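Local coordinates for protein rhodopsin (Rubrobacter xylanophilus, PDB 6KFQ) that uses light absorbed by its retinal chromophore to pump protons across the membrane, at residues A[28-34]-A[223-227]; A[52-57]-A[68-72]; A[86-90]-A[163-168]. All blocks are in the same frame, centred on the assembly; numbering follows the deposited sequence.

Contact 1: residues A[28-34]-A[223-227]. With SO4 (sulfate ion), chain T.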
loop_
_atom_site.group_PDB
_atom_site.type_symbol
_atom_site.label_atom_id
_atom_site.label_comp_id
_atom_site.label_asym_id
_atom_site.label_seq_id
_atom_site.Cartn_x
_atom_site.Cartn_y
_atom_site.Cartn_z
ATOM N N PRO A 28 4.844 10.691 20.296
ATOM C CA PRO A 28 4.526 10.249 21.658
ATOM C C PRO A 28 5.374 9.042 22.026
ATOM O O PRO A 28 5.765 8.247 21.170
ATOM C CB PRO A 28 3.038 9.900 21.581
ATOM C CG PRO A 28 2.524 10.767 20.473
ATOM C CD PRO A 28 3.637 10.834 19.464
ATOM N N GLU A 29 5.688 8.920 23.310
ATOM C CA GLU A 29 6.604 7.863 23.708
ATOM C C GLU A 29 5.937 6.502 23.559
ATOM O O GLU A 29 4.716 6.362 23.673
ATOM C CB GLU A 29 7.092 8.074 25.137
ATOM C CG GLU A 29 6.157 7.611 26.220
ATOM C CD GLU A 29 6.801 7.739 27.572
ATOM O OE1 GLU A 29 6.452 6.956 28.482
ATOM O OE2 GLU A 29 7.674 8.622 27.712
ATOM N N GLY A 30 6.758 5.497 23.265
ATOM C CA GLY A 30 6.250 4.187 22.934
ATOM C C GLY A 30 5.562 4.083 21.592
ATOM O O GLY A 30 4.992 3.031 21.290
ATOM N N THR A 31 5.590 5.136 20.771
ATOM C CA THR A 31 4.930 5.108 19.469
ATOM C C THR A 31 5.886 5.348 18.311
ATOM O O THR A 31 5.437 5.420 17.161
ATOM C CB THR A 31 3.812 6.150 19.402
ATOM O OG1 THR A 31 4.390 7.457 19.268
ATOM C CG2 THR A 31 2.982 6.105 20.646
ATOM N N ARG A 32 7.188 5.477 18.578
ATOM C CA ARG A 32 8.120 5.855 17.519
ATOM C C ARG A 32 8.142 4.830 16.390
ATOM O O ARG A 32 8.468 5.178 15.249
ATOM C CB ARG A 32 9.522 6.063 18.103
ATOM C CG ARG A 32 10.589 5.109 17.589
ATOM C CD ARG A 32 11.926 5.364 18.276
ATOM N NE ARG A 32 13.028 4.668 17.616
ATOM N N TYR A 33 7.771 3.575 16.672
ATOM C CA TYR A 33 7.811 2.564 15.619
ATOM C C TYR A 33 6.766 2.828 14.541
ATOM O O TYR A 33 6.974 2.450 13.386
ATOM C CB TYR A 33 7.642 1.156 16.202
ATOM C CG TYR A 33 6.364 0.930 16.981
ATOM C CD1 TYR A 33 5.236 0.393 16.373
ATOM C CD2 TYR A 33 6.296 1.241 18.330
ATOM C CE1 TYR A 33 4.069 0.188 17.088
ATOM C CE2 TYR A 33 5.144 1.033 19.053
ATOM C CZ TYR A 33 4.034 0.509 18.433
ATOM O OH TYR A 33 2.894 0.319 19.176
ATOM N N PHE A 34 5.650 3.479 14.885
ATOM C CA PHE A 34 4.687 3.879 13.859
ATOM C C PHE A 34 5.320 4.849 12.871
ATOM O O PHE A 34 5.172 4.706 11.651
ATOM C CB PHE A 34 3.458 4.519 14.504
ATOM C CG PHE A 34 2.477 3.535 15.069
ATOM C CD1 PHE A 34 1.754 2.703 14.234
ATOM C CD2 PHE A 34 2.259 3.461 16.438
ATOM C CE1 PHE A 34 0.836 1.797 14.756
ATOM C CE2 PHE A 34 1.343 2.558 16.966
ATOM C CZ PHE A 34 0.632 1.726 16.121
ATOM N N LEU A 223 -2.004 7.692 19.192
ATOM C CA LEU A 223 -0.657 7.168 19.390
ATOM C C LEU A 223 -0.300 7.137 20.873
ATOM O O LEU A 223 0.098 6.095 21.406
ATOM C CB LEU A 223 0.348 8.006 18.594
ATOM C CG LEU A 223 0.095 7.930 17.081
ATOM C CD1 LEU A 223 1.140 8.704 16.303
ATOM C CD2 LEU A 223 0.026 6.482 16.618
ATOM N N SER A 224 -0.497 8.258 21.568
ATOM C CA SER A 224 -0.163 8.302 22.988
ATOM C C SER A 224 -0.994 7.303 23.780
ATOM O O SER A 224 -0.500 6.706 24.741
ATOM C CB SER A 224 -0.349 9.719 23.537
ATOM O OG SER A 224 -1.708 10.112 23.501
ATOM N N ASP A 225 -2.259 7.103 23.388
ATOM C CA ASP A 225 -3.077 6.054 23.992
ATOM C C ASP A 225 -2.379 4.704 23.898
ATOM O O ASP A 225 -2.310 3.951 24.876
ATOM C CB ASP A 225 -4.447 5.991 23.310
ATOM C CG ASP A 225 -5.421 7.032 23.832
ATOM O OD1 ASP A 225 -5.083 7.741 24.802
ATOM O OD2 ASP A 225 -6.534 7.133 23.271
ATOM N N ILE A 226 -1.853 4.386 22.714
ATOM C CA ILE A 226 -1.171 3.112 22.506
ATOM C C ILE A 226 0.175 3.101 23.217
ATOM O O ILE A 226 0.555 2.102 23.838
ATOM C CB ILE A 226 -1.019 2.838 20.996
ATOM C CG1 ILE A 226 -2.394 2.672 20.353
ATOM C CG2 ILE A 226 -0.160 1.599 20.745
ATOM C CD1 ILE A 226 -2.354 2.583 18.846
ATOM N N GLY A 227 0.914 4.211 23.143
ATOM C CA GLY A 227 2.216 4.262 23.787
ATOM C C GLY A 227 2.135 4.130 25.295
ATOM O O GLY A 227 2.993 3.502 25.920
HETATM S S SO4 T . 9.329 3.466 20.766
HETATM O O1 SO4 T . 8.858 3.021 19.457
HETATM O O2 SO4 T . 10.788 3.488 20.787
HETATM O O3 SO4 T . 8.817 4.807 21.041
HETATM O O4 SO4 T . 8.849 2.537 21.786
#
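Gly30 and Gly227 bring the two backbones to within 4.1 Å, CA to CA, where the type II turn from Pro28 to Thr31 lies against helix 220-228. Gly30 has positive phi (71°), as suits the third position of such a turn. Here Gly227 CA points a C-H at Glu29 O, 3.3 Å away, with an angle of 145° at the hydrogen. This is a weak CA-H...O contact. Gly227 lays its bare CA against the turn, and the same atom also meets Thr31 CG2.

Thr31 presents its methyl group to the helix. CG2 lies 3.0 Å from Leu223 O, a tight fit, and also meets Leu223 CB. Its chi1 of 75° sets CG2 anti to the carbonyl carbon and turns OG1 back toward Pro28 O within the turn. The Pro28 ring lies on Leu223 and Ser224, with CB 3.8 Å from Ser224 CA and CG against Leu223 CB. Ser224 OG turns to Gln221 O and Arg220 O of its own helix. Deeper in, Phe34 CD2 touches Leu223 CD2 at 3.8 Å, and its outer atoms CE2 and CZ meet Ile226 CD1. Tyr33 adds its OH, 3.7 Å from Ile226 CG2.

A sulfate ion, probably from the crystallisation liquor, sits beside the turn. Arg32 N gives it a hydrogen bond of 3.0 Å to O3, and Tyr33 N a weak one to O1. Backbone N-H groups at the start of helix 32-53 bind the anion, as the N-terminal ends of helices commonly do. In the seven-helix rhodopsin fold, the contact joins the turn before the second helix to the short helix after the seventh.

Contact 2: residues A[52-57]-A[68-72]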
loop_
_atom_site.group_PDB
_atom_site.type_symbol
_atom_site.label_atom_id
_atom_site.label_comp_id
_atom_site.label_asym_id
_atom_site.label_seq_id
_atom_site.Cartn_x
_atom_site.Cartn_y
_atom_site.Cartn_z
ATOM N N MET A 52 11.760 4.258 -11.644
ATOM C CA MET A 52 10.916 4.344 -12.829
ATOM C C MET A 52 11.060 5.693 -13.530
ATOM O O MET A 52 11.060 5.752 -14.766
ATOM C CB MET A 52 9.463 4.086 -12.453
ATOM C CG MET A 52 9.241 2.687 -11.869
ATOM S SD MET A 52 7.479 2.367 -11.678
ATOM C CE MET A 52 7.106 3.249 -10.166
ATOM N N ALA A 53 11.180 6.784 -12.763
ATOM C CA ALA A 53 11.287 8.113 -13.368
ATOM C C ALA A 53 12.555 8.259 -14.192
ATOM O O ALA A 53 12.550 8.944 -15.220
ATOM C CB ALA A 53 11.251 9.204 -12.295
ATOM N N THR A 54 13.646 7.623 -13.771
ATOM C CA THR A 54 14.905 7.705 -14.500
ATOM C C THR A 54 15.029 6.633 -15.579
ATOM O O THR A 54 16.108 6.478 -16.159
ATOM C CB THR A 54 16.086 7.619 -13.531
ATOM O OG1 THR A 54 15.991 6.417 -12.759
ATOM C CG2 THR A 54 16.078 8.818 -12.586
ATOM N N GLY A 55 13.957 5.891 -15.851
ATOM C CA GLY A 55 13.932 4.960 -16.961
ATOM C C GLY A 55 14.393 3.549 -16.668
ATOM O O GLY A 55 14.556 2.768 -17.611
ATOM N N SER A 56 14.599 3.187 -15.402
ATOM C CA SER A 56 15.159 1.886 -15.048
ATOM C C SER A 56 14.146 0.957 -14.392
ATOM O O SER A 56 14.539 -0.066 -13.821
ATOM C CB SER A 56 16.361 2.062 -14.121
ATOM O OG SER A 56 17.380 2.819 -14.749
ATOM N N GLY A 57 12.858 1.271 -14.456
ATOM C CA GLY A 57 11.901 0.476 -13.710
ATOM C C GLY A 57 10.927 -0.284 -14.580
ATOM O O GLY A 57 9.882 -0.730 -14.106
ATOM N N TYR A 68 5.870 -1.628 -16.330
ATOM C CA TYR A 68 6.527 -1.041 -15.159
ATOM C C TYR A 68 6.474 -2.029 -14.001
ATOM O O TYR A 68 5.565 -2.003 -13.168
ATOM C CB TYR A 68 5.872 0.283 -14.777
ATOM C CG TYR A 68 6.327 1.430 -15.642
ATOM C CD1 TYR A 68 7.451 2.173 -15.309
ATOM C CD2 TYR A 68 5.643 1.762 -16.802
ATOM C CE1 TYR A 68 7.879 3.221 -16.104
ATOM C CE2 TYR A 68 6.060 2.806 -17.604
ATOM C CZ TYR A 68 7.179 3.532 -17.250
ATOM O OH TYR A 68 7.601 4.575 -18.040
ATOM N N TRP A 69 7.477 -2.909 -13.932
ATOM C CA TRP A 69 7.498 -3.937 -12.897
ATOM C C TRP A 69 8.024 -3.433 -11.558
ATOM O O TRP A 69 7.716 -4.044 -10.528
ATOM C CB TRP A 69 8.341 -5.128 -13.361
ATOM C CG TRP A 69 9.685 -4.728 -13.859
ATOM C CD1 TRP A 69 10.035 -4.487 -15.149
ATOM C CD2 TRP A 69 10.863 -4.513 -13.074
ATOM N NE1 TRP A 69 11.360 -4.131 -15.222
ATOM C CE2 TRP A 69 11.893 -4.142 -13.961
ATOM C CE3 TRP A 69 11.150 -4.604 -11.710
ATOM C CZ2 TRP A 69 13.187 -3.859 -13.529
ATOM C CZ3 TRP A 69 12.432 -4.319 -11.281
ATOM C CH2 TRP A 69 13.435 -3.954 -12.185
ATOM N N ALA A 70 8.814 -2.349 -11.542
ATOM C CA ALA A 70 9.347 -1.849 -10.275
ATOM C C ALA A 70 8.227 -1.473 -9.319
ATOM O O ALA A 70 8.400 -1.541 -8.096
ATOM C CB ALA A 70 10.257 -0.642 -10.520
ATOM N N ARG A 71 7.092 -1.042 -9.876
ATOM C CA ARG A 71 5.855 -0.804 -9.146
ATOM C C ARG A 71 5.545 -1.915 -8.148
ATOM O O ARG A 71 5.222 -1.666 -6.978
ATOM C CB ARG A 71 4.744 -0.677 -10.193
ATOM C CG ARG A 71 3.408 -0.344 -9.688
ATOM C CD ARG A 71 2.400 -0.149 -10.819
ATOM N NE ARG A 71 2.818 0.764 -11.888
ATOM C CZ ARG A 71 2.969 2.086 -11.766
ATOM N NH1 ARG A 71 2.793 2.697 -10.598
ATOM N NH2 ARG A 71 3.326 2.800 -12.825
ATOM N N TYR A 72 5.646 -3.158 -8.601
ATOM C CA TYR A 72 5.266 -4.289 -7.763
ATOM C C TYR A 72 6.296 -4.595 -6.682
ATOM O O TYR A 72 5.944 -5.188 -5.656
ATOM C CB TYR A 72 5.045 -5.524 -8.648
ATOM C CG TYR A 72 3.939 -5.345 -9.673
ATOM C CD1 TYR A 72 4.170 -4.662 -10.869
ATOM C CD2 TYR A 72 2.663 -5.868 -9.450
ATOM C CE1 TYR A 72 3.168 -4.497 -11.806
ATOM C CE2 TYR A 72 1.655 -5.708 -10.382
ATOM C CZ TYR A 72 1.909 -5.018 -11.557
ATOM O OH TYR A 72 0.906 -4.865 -12.493
#
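Gly57 O lies 3.8 Å above one face of the Trp69 indole while it accepts a hydrogen bond from Ala70 N. The bond is 3.2 Å long and nearly straight, with 169° at the hydrogen. The donor is tilted 27° from the carbonyl plane. Tyr68 CA adds a weak C-H contact to the same oxygen. Trp69 CG stands between its backbone N and carbonyl carbon (chi1 51°), which folds the indole back over this oxygen.

Met52 carries the apolar part. Its SD touches Tyr68 CD1 at 3.6 Å and lies oblique to the ring, a Met-aromatic contact. Its CG packs on Ala70 CB at 3.7 Å. SD also lies over one face of the Arg71 guanidinium, 4.3 Å from NH2. Gly57 sits closely between Met52 and Ala70. The phenol of Tyr68 is held at its far end by a hydrogen bond between Tyr68 OH and Glu2 OE1.

Helix 32-53 ends in a Schellman motif with Gly55 as the C' residue, so the chain turns back and brings Gly57 to the start of helix 70-90. Between them runs the small antiparallel hairpin of strands 59-60 and 66-67. Helix 2-23 touches Met52 and Tyr68 through Leu6. Helix 194-218 covers Arg71 with Val198 and Phe201, and Leu116 of helix 98-120 meets Trp69.

Contact 3: residues A[86-90]-A[163-168]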
loop_
_atom_site.group_PDB
_atom_site.type_symbol
_atom_site.label_atom_id
_atom_site.label_comp_id
_atom_site.label_asym_id
_atom_site.label_seq_id
_atom_site.Cartn_x
_atom_site.Cartn_y
_atom_site.Cartn_z
ATOM N N LEU A 86 -1.921 -1.054 10.336
ATOM C CA LEU A 86 -3.304 -1.246 10.748
ATOM C C LEU A 86 -3.401 -2.276 11.864
ATOM O O LEU A 86 -4.188 -2.107 12.800
ATOM C CB LEU A 86 -4.166 -1.667 9.554
ATOM C CG LEU A 86 -4.423 -0.642 8.452
ATOM C CD1 LEU A 86 -5.228 -1.265 7.304
ATOM C CD2 LEU A 86 -5.119 0.596 8.995
ATOM N N CYS A 87 -2.599 -3.344 11.785
ATOM C CA CYS A 87 -2.589 -4.346 12.851
ATOM C C CYS A 87 -2.140 -3.746 14.180
ATOM O O CYS A 87 -2.712 -4.051 15.232
ATOM C CB CYS A 87 -1.679 -5.512 12.472
ATOM S SG CYS A 87 -2.314 -6.575 11.148
ATOM N N LEU A 88 -1.092 -2.917 14.158
ATOM C CA LEU A 88 -0.570 -2.358 15.401
ATOM C C LEU A 88 -1.535 -1.350 16.019
ATOM O O LEU A 88 -1.563 -1.199 17.244
ATOM C CB LEU A 88 0.796 -1.723 15.147
ATOM C CG LEU A 88 1.840 -2.692 14.594
ATOM C CD1 LEU A 88 3.125 -1.959 14.239
ATOM C CD2 LEU A 88 2.115 -3.801 15.594
ATOM N N LEU A 89 -2.323 -0.650 15.198
ATOM C CA LEU A 89 -3.407 0.173 15.731
ATOM C C LEU A 89 -4.466 -0.679 16.420
ATOM O O LEU A 89 -4.870 -0.387 17.552
ATOM C CB LEU A 89 -4.062 0.987 14.620
ATOM C CG LEU A 89 -3.324 2.194 14.052
ATOM C CD1 LEU A 89 -4.192 2.828 12.972
ATOM C CD2 LEU A 89 -2.991 3.210 15.144
ATOM N N ALA A 90 -4.934 -1.738 15.742
ATOM C CA ALA A 90 -6.125 -2.477 16.166
ATOM C C ALA A 90 -5.847 -3.457 17.304
ATOM O O ALA A 90 -6.702 -3.648 18.177
ATOM C CB ALA A 90 -6.724 -3.243 14.977
ATOM N N ILE A 163 -9.202 6.486 14.583
ATOM C CA ILE A 163 -8.209 6.580 13.521
ATOM C C ILE A 163 -8.112 5.260 12.772
ATOM O O ILE A 163 -7.939 5.233 11.547
ATOM C CB ILE A 163 -6.838 7.026 14.066
ATOM C CG1 ILE A 163 -5.853 7.207 12.896
ATOM C CG2 ILE A 163 -6.286 6.008 15.042
ATOM C CD1 ILE A 163 -6.332 8.194 11.830
ATOM N N PHE A 164 -8.237 4.140 13.485
ATOM C CA PHE A 164 -8.264 2.870 12.777
ATOM C C PHE A 164 -9.376 2.855 11.736
ATOM O O PHE A 164 -9.155 2.501 10.573
ATOM C CB PHE A 164 -8.459 1.690 13.724
ATOM C CG PHE A 164 -8.684 0.414 12.963
ATOM C CD1 PHE A 164 -7.606 -0.284 12.444
ATOM C CD2 PHE A 164 -9.968 -0.020 12.660
ATOM C CE1 PHE A 164 -7.799 -1.439 11.682
ATOM C CE2 PHE A 164 -10.166 -1.166 11.900
ATOM C CZ PHE A 164 -9.075 -1.869 11.407
ATOM N N ARG A 165 -10.589 3.212 12.151
ATOM C CA ARG A 165 -11.720 3.159 11.233
ATOM C C ARG A 165 -11.496 4.071 10.038
ATOM O O ARG A 165 -11.801 3.699 8.898
ATOM C CB ARG A 165 -13.002 3.523 11.979
ATOM C CG ARG A 165 -13.463 2.408 12.906
ATOM C CD ARG A 165 -14.427 2.906 13.963
ATOM N NE ARG A 165 -14.692 1.872 14.960
ATOM C CZ ARG A 165 -15.172 2.111 16.175
ATOM N NH1 ARG A 165 -15.435 3.356 16.550
ATOM N NH2 ARG A 165 -15.381 1.108 17.018
ATOM N N THR A 166 -10.938 5.258 10.277
ATOM C CA THR A 166 -10.650 6.175 9.181
ATOM C C THR A 166 -9.634 5.578 8.216
ATOM O O THR A 166 -9.841 5.592 6.998
ATOM C CB THR A 166 -10.152 7.508 9.736
ATOM O OG1 THR A 166 -11.208 8.122 10.474
ATOM C CG2 THR A 166 -9.720 8.424 8.596
ATOM N N LEU A 167 -8.522 5.054 8.742
ATOM C CA LEU A 167 -7.493 4.503 7.867
ATOM C C LEU A 167 -7.971 3.234 7.176
ATOM O O LEU A 167 -7.601 2.969 6.024
ATOM C CB LEU A 167 -6.226 4.226 8.666
ATOM C CG LEU A 167 -5.520 5.463 9.229
ATOM C CD1 LEU A 167 -4.278 5.031 9.977
ATOM C CD2 LEU A 167 -5.180 6.451 8.124
ATOM N N ALA A 168 -8.764 2.421 7.870
ATOM C CA ALA A 168 -9.202 1.162 7.276
ATOM C C ALA A 168 -10.179 1.403 6.132
ATOM O O ALA A 168 -10.103 0.733 5.098
ATOM C CB ALA A 168 -9.823 0.258 8.347
#
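Phe164 turns the edge of its ring toward helix 86-90. Leu86 O and Leu89 CB both lie near the ring plane. The closest point on this edge is CE1, 3.8 Å from Leu86 O. That oxygen is already bonded to Ala90 N within its own helix, so the aromatic C-H meets a carbonyl in use. Ala90 CB approaches the same CE1 obliquely, at 3.9 Å. Phe164 CG is anti to its backbone N (chi1 172°), which carries the ring toward helix 86-90. Ala168 CB, one turn on, lies 3.7 Å above one face of the ring.

Leu89 and Leu167 meet methyl to methyl, CD1 to CD1 at 3.7 Å. Their side chains cross at about a right angle. Leu89 CD1 also reaches the Phe164 backbone at CA, and its other methyl, CD2, lies more loosely against Ile163 CG2 at 4.3 Å. Leu86 reaches Leu167 with CD2, which rests on Leu167 CB at 3.8 Å. Its first bond from the backbone does not aim at the other helix; the branch at CG brings CD2 across.

The segments 86-90 and 163-168 run roughly antiparallel, with axes 155° apart in direction and 10.0 Å apart at closest approach. They belong to the third and sixth of the seven transmembrane helices of the microbial rhodopsin fold. At this level the interface is wholly apolar in its side chains.

Neighbouring helices close the sides. Leu86, Leu89 and Leu167 also touch helix 194-218, at Phe212, Leu215 and Leu216. On the flank of helix 124-153, Leu149 touches Ala90 and Phe164, and the rings of Phe164 and Phe150 meet edge-to-face. Near the end of helix 70-90, Leu89 O accepts a hydrogen bond from Arg156 NE.

Contacts 1 and 3 lie at one end of the helix bundle, their centres about 14 Å apart. Contact 2 lies at the other end, about 34 Å from contact 1 and 30 Å from contact 3, centre to centre. Contacts 1 and 3 touch: Phe34 CE1 packs on Leu88 CB at 3.5 Å, and Ile226 CD1 on Leu89 CD2 at 3.8 Å. Contacts 1 and 2 share helix 32-53, and contacts 2 and 3 share helix 70-90. Along the chain, contact 2 comes before contact 3, and both fall between the two segments of contact 1. Together they lie at both ends of the second and third helices of the bundle that holds retinal.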